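Local atomic coordinates of trans-2-enoyl-CoA reductase [NADH] (Treponema denticola ATCC 35405, PDB entry 4GGO), a protein that reduces the carbon-carbon double bond of trans-2-enoyl-CoA substrates such as crotonyl-CoA with NADH, a step of bacterial fatty acid synthesis. Residues A[61-70]-A[311-319]; A[87-98]-A[393-401]. One frame throughout, in Å; residues are numbered along the deposited sequence.

Contact 1 of 2, residues A[61-70]-A[311-319]; sequences GYGLASRITA and CIEQITRLY
Helix 61-74, which follows the first strand of the Rossmann core and whose N-terminal end carries the NAD(+)-binding residue Tyr62, next to Gly61, packs against helix 311-323 in a buried interface. The axes of the two segments approach to 8.5 Å and cross at -52°, close enough for side chains to interlock. Thr69 is one knob, seated among Ile312, Ile315, Thr316 and Tyr319. Its CG2, anti to the backbone N, lies over one face of the Tyr319 ring, 3.7 Å from the centroid and 22° off the normal: a CH-pi contact. Its OG1 turns back to donate to Ala65 O at 2.7 Å, leaving that carbonyl gripped from opposite faces by OG1 and the backbone N of Thr69. Ile315 is the reciprocal knob: CG1 meets Ala65 CB at 3.6 Å, CG2 leans on Ser66 CA, and CD1 touches Tyr62 CD1 at 3.7 Å. At the cofactor end Cys311 SG stands obliquely 4.5 Å from the centroid of the Tyr62 ring, a sulfur-aromatic contact, while Tyr62 OH bonds to Lys278 O. Mutual knobs-into-holes packing thus joins the first helix after the nucleotide-binding loop of a Rossmann fold to a helix of the catalytic region.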
loop_
_atom_site.group_PDB
_atom_site.type_symbol
_atom_site.label_atom_id
_atom_site.label_comp_id
_atom_site.label_asym_id
_atom_site.label_seq_id
_atom_site.Cartn_x
_atom_site.Cartn_y
_atom_site.Cartn_z
ATOM N N GLY A 61 -0.012 3.210 -3.890
ATOM C CA GLY A 61 0.484 1.915 -3.465
ATOM C C GLY A 61 -0.495 0.771 -3.640
ATOM O O GLY A 61 -1.161 0.657 -4.669
ATOM N N TYR A 62 -0.579 -0.074 -2.619
ATOM C CA TYR A 62 -1.425 -1.260 -2.659
ATOM C C TYR A 62 -2.908 -0.908 -2.703
ATOM O O TYR A 62 -3.713 -1.648 -3.270
ATOM C CB TYR A 62 -1.121 -2.162 -1.460
ATOM C CG TYR A 62 0.214 -2.872 -1.559
ATOM C CD1 TYR A 62 0.602 -3.497 -2.739
ATOM C CD2 TYR A 62 1.087 -2.910 -0.479
ATOM C CE1 TYR A 62 1.819 -4.148 -2.838
ATOM C CE2 TYR A 62 2.308 -3.556 -0.569
ATOM C CZ TYR A 62 2.669 -4.172 -1.750
ATOM O OH TYR A 62 3.882 -4.817 -1.847
ATOM N N GLY A 63 -3.266 0.223 -2.102
ATOM C CA GLY A 63 -4.642 0.683 -2.121
ATOM C C GLY A 63 -5.094 1.032 -3.525
ATOM O O GLY A 63 -6.143 0.579 -3.979
ATOM N N LEU A 64 -4.293 1.838 -4.214
ATOM C CA LEU A 64 -4.575 2.220 -5.594
ATOM C C LEU A 64 -4.654 1.000 -6.510
ATOM O O LEU A 64 -5.546 0.900 -7.354
ATOM C CB LEU A 64 -3.505 3.187 -6.105
ATOM C CG LEU A 64 -3.565 3.583 -7.581
ATOM C CD1 LEU A 64 -4.886 4.262 -7.909
ATOM C CD2 LEU A 64 -2.389 4.480 -7.943
ATOM N N ALA A 65 -3.717 0.073 -6.338
ATOM C CA ALA A 65 -3.690 -1.139 -7.148
ATOM C C ALA A 65 -4.913 -2.011 -6.875
ATOM O O ALA A 65 -5.405 -2.703 -7.766
ATOM C CB ALA A 65 -2.407 -1.919 -6.896
ATOM N N SER A 66 -5.400 -1.965 -5.639
ATOM C CA SER A 66 -6.577 -2.730 -5.244
ATOM C C SER A 66 -7.839 -2.191 -5.907
ATOM O O SER A 66 -8.713 -2.957 -6.315
ATOM C CB SER A 66 -6.739 -2.718 -3.723
ATOM O OG SER A 66 -5.581 -3.230 -3.085
ATOM N N ARG A 67 -7.932 -0.869 -6.010
ATOM C CA ARG A 67 -9.085 -0.242 -6.640
ATOM C C ARG A 67 -9.049 -0.477 -8.145
ATOM O O ARG A 67 -10.066 -0.801 -8.758
ATOM C CB ARG A 67 -9.127 1.256 -6.330
ATOM C CG ARG A 67 -10.512 1.867 -6.472
ATOM C CD ARG A 67 -10.494 3.375 -6.267
ATOM N NE ARG A 67 -11.833 3.944 -6.386
ATOM C CZ ARG A 67 -12.105 5.245 -6.341
ATOM N NH1 ARG A 67 -11.127 6.127 -6.183
ATOM N NH2 ARG A 67 -13.357 5.664 -6.459
ATOM N N ILE A 68 -7.865 -0.325 -8.731
ATOM C CA ILE A 68 -7.674 -0.539 -10.163
ATOM C C ILE A 68 -7.970 -1.985 -10.570
ATOM O O ILE A 68 -8.627 -2.229 -11.584
ATOM C CB ILE A 68 -6.245 -0.148 -10.599
ATOM C CG1 ILE A 68 -6.059 1.368 -10.501
ATOM C CG2 ILE A 68 -5.957 -0.624 -12.015
ATOM C CD1 ILE A 68 -4.675 1.838 -10.886
ATOM N N THR A 69 -7.491 -2.938 -9.776
ATOM C CA THR A 69 -7.731 -4.350 -10.057
ATOM C C THR A 69 -9.222 -4.683 -9.983
ATOM O O THR A 69 -9.754 -5.389 -10.838
ATOM C CB THR A 69 -6.951 -5.270 -9.093
ATOM O OG1 THR A 69 -5.548 -4.998 -9.198
ATOM C CG2 THR A 69 -7.201 -6.736 -9.431
ATOM N N ALA A 70 -9.891 -4.164 -8.958
ATOM C CA ALA A 70 -11.320 -4.402 -8.784
ATOM C C ALA A 70 -12.128 -3.778 -9.915
ATOM O O ALA A 70 -13.021 -4.412 -10.474
ATOM C CB ALA A 70 -11.791 -3.869 -7.438
ATOM N N CYS A 311 3.373 -3.083 -7.129
ATOM C CA CYS A 311 2.057 -3.045 -6.499
ATOM C C CYS A 311 0.978 -3.722 -7.338
ATOM O O CYS A 311 0.232 -4.562 -6.836
ATOM C CB CYS A 311 1.650 -1.605 -6.193
ATOM S SG CYS A 311 2.727 -0.799 -4.997
ATOM N N ILE A 312 0.901 -3.360 -8.615
ATOM C CA ILE A 312 -0.170 -3.862 -9.471
ATOM C C ILE A 312 -0.011 -5.355 -9.773
ATOM O O ILE A 312 -1.000 -6.066 -9.943
ATOM C CB ILE A 312 -0.313 -3.030 -10.777
ATOM C CG1 ILE A 312 -1.669 -3.293 -11.440
ATOM C CG2 ILE A 312 0.844 -3.295 -11.733
ATOM C CD1 ILE A 312 -2.854 -2.859 -10.603
ATOM N N GLU A 313 1.231 -5.834 -9.818
ATOM C CA GLU A 313 1.477 -7.260 -10.016
ATOM C C GLU A 313 1.058 -8.033 -8.770
ATOM O O GLU A 313 0.411 -9.077 -8.861
ATOM C CB GLU A 313 2.951 -7.530 -10.335
ATOM C CG GLU A 313 3.398 -7.069 -11.716
ATOM C CD GLU A 313 3.718 -5.585 -11.772
ATOM O OE1 GLU A 313 3.810 -4.949 -10.699
ATOM O OE2 GLU A 313 3.881 -5.056 -12.890
ATOM N N GLN A 314 1.430 -7.501 -7.609
ATOM C CA GLN A 314 1.074 -8.085 -6.320
ATOM C C GLN A 314 -0.433 -8.238 -6.144
ATOM O O GLN A 314 -0.921 -9.312 -5.801
ATOM C CB GLN A 314 1.617 -7.214 -5.187
ATOM C CG GLN A 314 3.021 -7.552 -4.748
ATOM C CD GLN A 314 3.042 -8.522 -3.587
ATOM O OE1 GLN A 314 2.692 -8.163 -2.463
ATOM N NE2 GLN A 314 3.454 -9.756 -3.852
ATOM N N ILE A 315 -1.163 -7.153 -6.377
ATOM C CA ILE A 315 -2.592 -7.122 -6.091
ATOM C C ILE A 315 -3.427 -7.912 -7.099
ATOM O O ILE A 315 -4.391 -8.579 -6.724
ATOM C CB ILE A 315 -3.111 -5.678 -5.966
ATOM C CG1 ILE A 315 -2.314 -4.932 -4.893
ATOM C CG2 ILE A 315 -4.589 -5.670 -5.632
ATOM C CD1 ILE A 315 -2.230 -5.667 -3.572
ATOM N N THR A 316 -3.058 -7.847 -8.374
ATOM C CA THR A 316 -3.726 -8.671 -9.375
ATOM C C THR A 316 -3.561 -10.151 -9.038
ATOM O O THR A 316 -4.499 -10.932 -9.181
ATOM C CB THR A 316 -3.215 -8.400 -10.803
ATOM O OG1 THR A 316 -1.782 -8.438 -10.821
ATOM C CG2 THR A 316 -3.695 -7.045 -11.294
ATOM N N ARG A 317 -2.372 -10.529 -8.571
ATOM C CA ARG A 317 -2.138 -11.904 -8.137
ATOM C C ARG A 317 -2.974 -12.224 -6.902
ATOM O O ARG A 317 -3.499 -13.330 -6.766
ATOM C CB ARG A 317 -0.651 -12.156 -7.857
ATOM C CG ARG A 317 -0.361 -13.550 -7.314
ATOM C CD ARG A 317 1.069 -14.000 -7.601
ATOM N NE ARG A 317 2.065 -13.284 -6.808
ATOM C CZ ARG A 317 2.489 -13.675 -5.609
ATOM N NH1 ARG A 317 1.995 -14.773 -5.054
ATOM N NH2 ARG A 317 3.405 -12.966 -4.961
ATOM N N LEU A 318 -3.096 -11.245 -6.010
ATOM C CA LEU A 318 -3.923 -11.382 -4.814
ATOM C C LEU A 318 -5.379 -11.693 -5.162
ATOM O O LEU A 318 -5.974 -12.611 -4.603
ATOM C CB LEU A 318 -3.855 -10.108 -3.970
ATOM C CG LEU A 318 -4.805 -10.036 -2.771
ATOM C CD1 LEU A 318 -4.427 -11.063 -1.710
ATOM C CD2 LEU A 318 -4.823 -8.631 -2.185
ATOM N N TYR A 319 -5.947 -10.921 -6.084
ATOM C CA TYR A 319 -7.329 -11.125 -6.511
ATOM C C TYR A 319 -7.504 -12.469 -7.214
ATOM O O TYR A 319 -8.408 -13.241 -6.892
ATOM C CB TYR A 319 -7.769 -10.003 -7.454
ATOM C CG TYR A 319 -8.305 -8.758 -6.775
ATOM C CD1 TYR A 319 -7.463 -7.899 -6.078
ATOM C CD2 TYR A 319 -9.651 -8.425 -6.860
ATOM C CE1 TYR A 319 -7.956 -6.752 -5.467
ATOM C CE2 TYR A 319 -10.151 -7.285 -6.255
ATOM C CZ TYR A 319 -9.298 -6.450 -5.561
ATOM O OH TYR A 319 -9.793 -5.313 -4.960
#

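Contact 2 of 2, residues A[87-98]-A[393-401]; sequences GSETKYGTPGWY and AEVERFDRI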
loop_
_atom_site.group_PDB
_atom_site.type_symbol
_atom_site.label_atom_id
_atom_site.label_comp_id
_atom_site.label_asym_id
_atom_site.label_seq_id
_atom_site.Cartn_x
_atom_site.Cartn_y
_atom_site.Cartn_z
ATOM N N GLY A 87 -4.853 20.245 -5.693
ATOM C CA GLY A 87 -3.789 20.856 -6.466
ATOM C C GLY A 87 -3.694 22.367 -6.395
ATOM O O GLY A 87 -2.697 22.892 -5.905
ATOM N N SER A 88 -4.735 23.048 -6.877
ATOM C CA SER A 88 -4.747 24.504 -7.084
ATOM C C SER A 88 -3.945 24.928 -8.318
ATOM O O SER A 88 -3.124 24.168 -8.830
ATOM C CB SER A 88 -4.308 25.286 -5.836
ATOM O OG SER A 88 -3.557 26.433 -6.191
ATOM N N GLU A 89 -4.198 26.146 -8.787
ATOM C CA GLU A 89 -3.651 26.629 -10.054
ATOM C C GLU A 89 -2.126 26.743 -10.075
ATOM O O GLU A 89 -1.492 26.461 -11.092
ATOM C CB GLU A 89 -4.285 27.976 -10.420
ATOM C CG GLU A 89 -3.735 28.611 -11.689
ATOM C CD GLU A 89 -4.427 29.916 -12.036
ATOM O OE1 GLU A 89 -5.663 29.997 -11.871
ATOM O OE2 GLU A 89 -3.735 30.860 -12.471
ATOM N N THR A 90 -1.537 27.149 -8.954
ATOM C CA THR A 90 -0.108 27.444 -8.921
ATOM C C THR A 90 0.695 26.541 -7.986
ATOM O O THR A 90 1.909 26.414 -8.135
ATOM C CB THR A 90 0.149 28.914 -8.531
ATOM O OG1 THR A 90 -0.323 29.147 -7.198
ATOM C CG2 THR A 90 -0.569 29.853 -9.491
ATOM N N LYS A 91 0.023 25.921 -7.022
ATOM C CA LYS A 91 0.716 25.087 -6.044
ATOM C C LYS A 91 0.494 23.603 -6.316
ATOM O O LYS A 91 -0.362 23.234 -7.112
ATOM C CB LYS A 91 0.279 25.449 -4.623
ATOM C CG LYS A 91 0.410 26.931 -4.303
ATOM C CD LYS A 91 1.784 27.459 -4.690
ATOM C CE LYS A 91 1.864 28.970 -4.533
ATOM N NZ LYS A 91 3.141 29.518 -5.068
ATOM N N TYR A 92 1.276 22.756 -5.654
ATOM C CA TYR A 92 1.196 21.316 -5.867
ATOM C C TYR A 92 0.112 20.664 -5.023
ATOM O O TYR A 92 -0.142 21.073 -3.892
ATOM C CB TYR A 92 2.525 20.642 -5.525
ATOM C CG TYR A 92 3.670 20.975 -6.447
ATOM C CD1 TYR A 92 3.795 20.353 -7.682
ATOM C CD2 TYR A 92 4.639 21.896 -6.074
ATOM C CE1 TYR A 92 4.848 20.648 -8.525
ATOM C CE2 TYR A 92 5.696 22.197 -6.910
ATOM C CZ TYR A 92 5.796 21.570 -8.134
ATOM O OH TYR A 92 6.846 21.863 -8.971
ATOM N N GLY A 93 -0.517 19.639 -5.582
ATOM C CA GLY A 93 -1.346 18.748 -4.797
ATOM C C GLY A 93 -0.506 17.542 -4.433
ATOM O O GLY A 93 0.605 17.384 -4.937
ATOM N N THR A 94 -1.016 16.695 -3.546
ATOM C CA THR A 94 -0.338 15.442 -3.248
ATOM C C THR A 94 -0.481 14.527 -4.460
ATOM O O THR A 94 -1.448 14.647 -5.212
ATOM C CB THR A 94 -0.924 14.767 -1.992
ATOM O OG1 THR A 94 -2.337 14.599 -2.150
ATOM C CG2 THR A 94 -0.654 15.614 -0.760
ATOM N N PRO A 95 0.491 13.623 -4.672
ATOM C CA PRO A 95 0.412 12.701 -5.814
ATOM C C PRO A 95 -0.886 11.896 -5.830
ATOM O O PRO A 95 -1.404 11.589 -6.905
ATOM C CB PRO A 95 1.623 11.777 -5.613
ATOM C CG PRO A 95 2.093 12.021 -4.206
ATOM C CD PRO A 95 1.733 13.438 -3.904
ATOM N N GLY A 96 -1.409 11.578 -4.651
ATOM C CA GLY A 96 -2.647 10.828 -4.546
ATOM C C GLY A 96 -3.845 11.566 -5.114
ATOM O O GLY A 96 -4.800 10.947 -5.582
ATOM N N TRP A 97 -3.797 12.895 -5.069
ATOM C CA TRP A 97 -4.866 13.722 -5.617
ATOM C C TRP A 97 -4.941 13.536 -7.126
ATOM O O TRP A 97 -6.013 13.294 -7.678
ATOM C CB TRP A 97 -4.637 15.197 -5.272
ATOM C CG TRP A 97 -5.796 16.094 -5.602
ATOM C CD1 TRP A 97 -6.995 16.157 -4.954
ATOM C CD2 TRP A 97 -5.857 17.071 -6.651
ATOM N NE1 TRP A 97 -7.801 17.105 -5.537
ATOM C CE2 TRP A 97 -7.126 17.680 -6.581
ATOM C CE3 TRP A 97 -4.964 17.486 -7.644
ATOM C CZ2 TRP A 97 -7.523 18.681 -7.466
ATOM C CZ3 TRP A 97 -5.361 18.480 -8.522
ATOM C CH2 TRP A 97 -6.629 19.066 -8.426
ATOM N N TYR A 98 -3.792 13.640 -7.786
ATOM C CA TYR A 98 -3.715 13.452 -9.230
ATOM C C TYR A 98 -4.074 12.019 -9.618
ATOM O O TYR A 98 -4.753 11.792 -10.622
ATOM C CB TYR A 98 -2.323 13.820 -9.749
ATOM C CG TYR A 98 -1.937 15.255 -9.462
ATOM C CD1 TYR A 98 -2.475 16.301 -10.203
ATOM C CD2 TYR A 98 -1.038 15.565 -8.450
ATOM C CE1 TYR A 98 -2.129 17.615 -9.944
ATOM C CE2 TYR A 98 -0.685 16.877 -8.184
ATOM C CZ TYR A 98 -1.234 17.897 -8.934
ATOM O OH TYR A 98 -0.887 19.203 -8.675
ATOM N N ALA A 393 9.024 19.259 -21.026
ATOM C CA ALA A 393 7.850 20.072 -21.300
ATOM C C ALA A 393 7.323 20.611 -19.975
ATOM O O ALA A 393 7.211 19.868 -19.000
ATOM C CB ALA A 393 6.785 19.249 -22.002
ATOM N N GLU A 394 6.990 21.897 -19.941
ATOM C CA GLU A 394 6.552 22.525 -18.696
ATOM C C GLU A 394 5.070 22.298 -18.406
ATOM O O GLU A 394 4.255 22.183 -19.321
ATOM C CB GLU A 394 6.882 24.022 -18.689
ATOM C CG GLU A 394 5.879 24.907 -19.415
ATOM C CD GLU A 394 6.281 26.370 -19.407
ATOM O OE1 GLU A 394 6.042 27.057 -20.422
ATOM O OE2 GLU A 394 6.828 26.836 -18.385
ATOM N N VAL A 395 4.737 22.226 -17.121
ATOM C CA VAL A 395 3.359 22.033 -16.687
ATOM C C VAL A 395 2.643 23.378 -16.576
ATOM O O VAL A 395 3.091 24.276 -15.865
ATOM C CB VAL A 395 3.298 21.295 -15.338
ATOM C CG1 VAL A 395 1.855 21.100 -14.899
ATOM C CG2 VAL A 395 4.013 19.956 -15.439
ATOM N N GLU A 396 1.529 23.506 -17.292
ATOM C CA GLU A 396 0.793 24.764 -17.363
ATOM C C GLU A 396 0.123 25.122 -16.037
ATOM O O GLU A 396 0.243 26.250 -15.559
ATOM C CB GLU A 396 -0.233 24.706 -18.497
ATOM C CG GLU A 396 0.400 24.460 -19.861
ATOM C CD GLU A 396 -0.591 23.957 -20.891
ATOM O OE1 GLU A 396 -0.293 22.936 -21.548
ATOM O OE2 GLU A 396 -1.661 24.579 -21.049
ATOM N N ARG A 397 -0.578 24.160 -15.445
ATOM C CA ARG A 397 -1.201 24.366 -14.140
ATOM C C ARG A 397 -1.275 23.068 -13.336
ATOM O O ARG A 397 -1.070 21.982 -13.878
ATOM C CB ARG A 397 -2.585 25.006 -14.288
ATOM C CG ARG A 397 -3.534 24.266 -15.214
ATOM C CD ARG A 397 -4.749 25.128 -15.526
ATOM N NE ARG A 397 -5.424 25.579 -14.313
ATOM C CZ ARG A 397 -6.228 26.636 -14.253
ATOM N NH1 ARG A 397 -6.454 27.363 -15.338
ATOM N NH2 ARG A 397 -6.800 26.973 -13.105
ATOM N N PHE A 398 -1.571 23.185 -12.046
ATOM C CA PHE A 398 -1.470 22.043 -11.142
ATOM C C PHE A 398 -2.792 21.625 -10.503
ATOM O O PHE A 398 -2.802 20.886 -9.519
ATOM C CB PHE A 398 -0.443 22.331 -10.048
ATOM C CG PHE A 398 0.934 22.615 -10.567
ATOM C CD1 PHE A 398 1.833 21.584 -10.776
ATOM C CD2 PHE A 398 1.331 23.913 -10.847
ATOM C CE1 PHE A 398 3.102 21.840 -11.255
ATOM C CE2 PHE A 398 2.600 24.175 -11.328
ATOM C CZ PHE A 398 3.486 23.137 -11.531
ATOM N N ASP A 399 -3.902 22.094 -11.058
ATOM C CA ASP A 399 -5.214 21.727 -10.540
ATOM C C ASP A 399 -5.968 20.834 -11.518
ATOM O O ASP A 399 -7.192 20.718 -11.444
ATOM C CB ASP A 399 -6.036 22.980 -10.226
ATOM C CG ASP A 399 -6.074 23.955 -11.384
ATOM O OD1 ASP A 399 -5.169 23.896 -12.244
ATOM O OD2 ASP A 399 -7.007 24.784 -11.433
ATOM N N ARG A 400 -5.229 20.200 -12.426
ATOM C CA ARG A 400 -5.831 19.374 -13.472
ATOM C C ARG A 400 -4.919 18.245 -13.955
ATOM O O ARG A 400 -3.706 18.273 -13.733
ATOM C CB ARG A 400 -6.235 20.245 -14.665
ATOM C CG ARG A 400 -7.648 20.792 -14.585
ATOM C CD ARG A 400 -7.704 22.262 -14.956
ATOM N NE ARG A 400 -9.050 22.802 -14.788
ATOM C CZ ARG A 400 -9.547 23.224 -13.630
ATOM N NH1 ARG A 400 -8.811 23.165 -12.529
ATOM N NH2 ARG A 400 -10.782 23.701 -13.571
ATOM N N ILE A 401 -5.522 17.254 -14.606
ATOM C CA ILE A 401 -4.782 16.182 -15.264
ATOM C C ILE A 401 -3.967 15.345 -14.281
ATOM O O ILE A 401 -4.533 14.664 -13.423
ATOM C CB ILE A 401 -3.894 16.730 -16.406
ATOM C CG1 ILE A 401 -4.753 17.516 -17.404
ATOM C CG2 ILE A 401 -3.167 15.608 -17.105
ATOM C CD1 ILE A 401 -4.007 18.040 -18.620
#
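Tyr98 OH donates to Phe398 O at 2.7 Å, a short bond that crosses the contact and links the first turn of helix 95-110 to the C-terminal tail. The donor lies 17° from the carbonyl plane, with a C=O...O angle of 128°. The same hydroxyl accepts from Gly93 N at 3.1 Å, so a single oxygen ties the helix start, the loop before it and the tail together. Phe398 N adds a weak bond to Glu89 O at 3.4 Å.

A salt-bridge network lies farther out. Arg397 grips Asp399 side-on: NE reaches OD1 and NH2 reaches OD2, each through the syn lone pair of its oxygen, and Arg400 NH1 makes a second salt bridge, to Asp399 OD2 at 2.7 Å. Two arginines would therefore probably favour a charged Asp399. Glu89, its chain extended with CG anti to the backbone N, places CG over a face of the Arg397 guanidinium. Its OE1 is 3.5 Å from Arg397 NH2 but well out of the guanidinium plane, so the attraction rests on charge alone.

Phe398 carries the packing. Its CB meets Lys91 O, and the side chain lies beside that of Tyr92 and points the same way, CE1 to CE1 at 3.5 Å, with the ring planes oblique at 60°. Val7 packs against it too, and Val395 CG1 lies over one face. Trp97 meets the tail with its ring edge, CH2 lying 3.5 Å from Asp399 O; its side chain is also near Glu84, which discriminates NADH from NADPH. The chemistry is thus graded: a buried aromatic and a shared hydroxyl fix the tail on the inner side, whereas the ionic network, made mostly within the tail itself, lies on the more solvent-exposed side.

The two contacts differ in depth and in chemistry. Contact 1 is a buried helix-helix interface centred about 9 Å from the centre of the chain; contact 2 is centred about 23 Å from it, where most touching residues are at least partly exposed and the tail has no regular secondary structure. Apolar interlocking dominates the first, while hydrogen bonds to backbone carbonyls, aromatic packing and charged groups share the second. No residue is common to both and their nearest atoms are about 7 Å apart, yet helices 95-110 and 21-38 connect them: Ile68 of contact 1 touches helix 95-110, whose first turn is in contact 2, and side chains of both contacts touch helix 21-38.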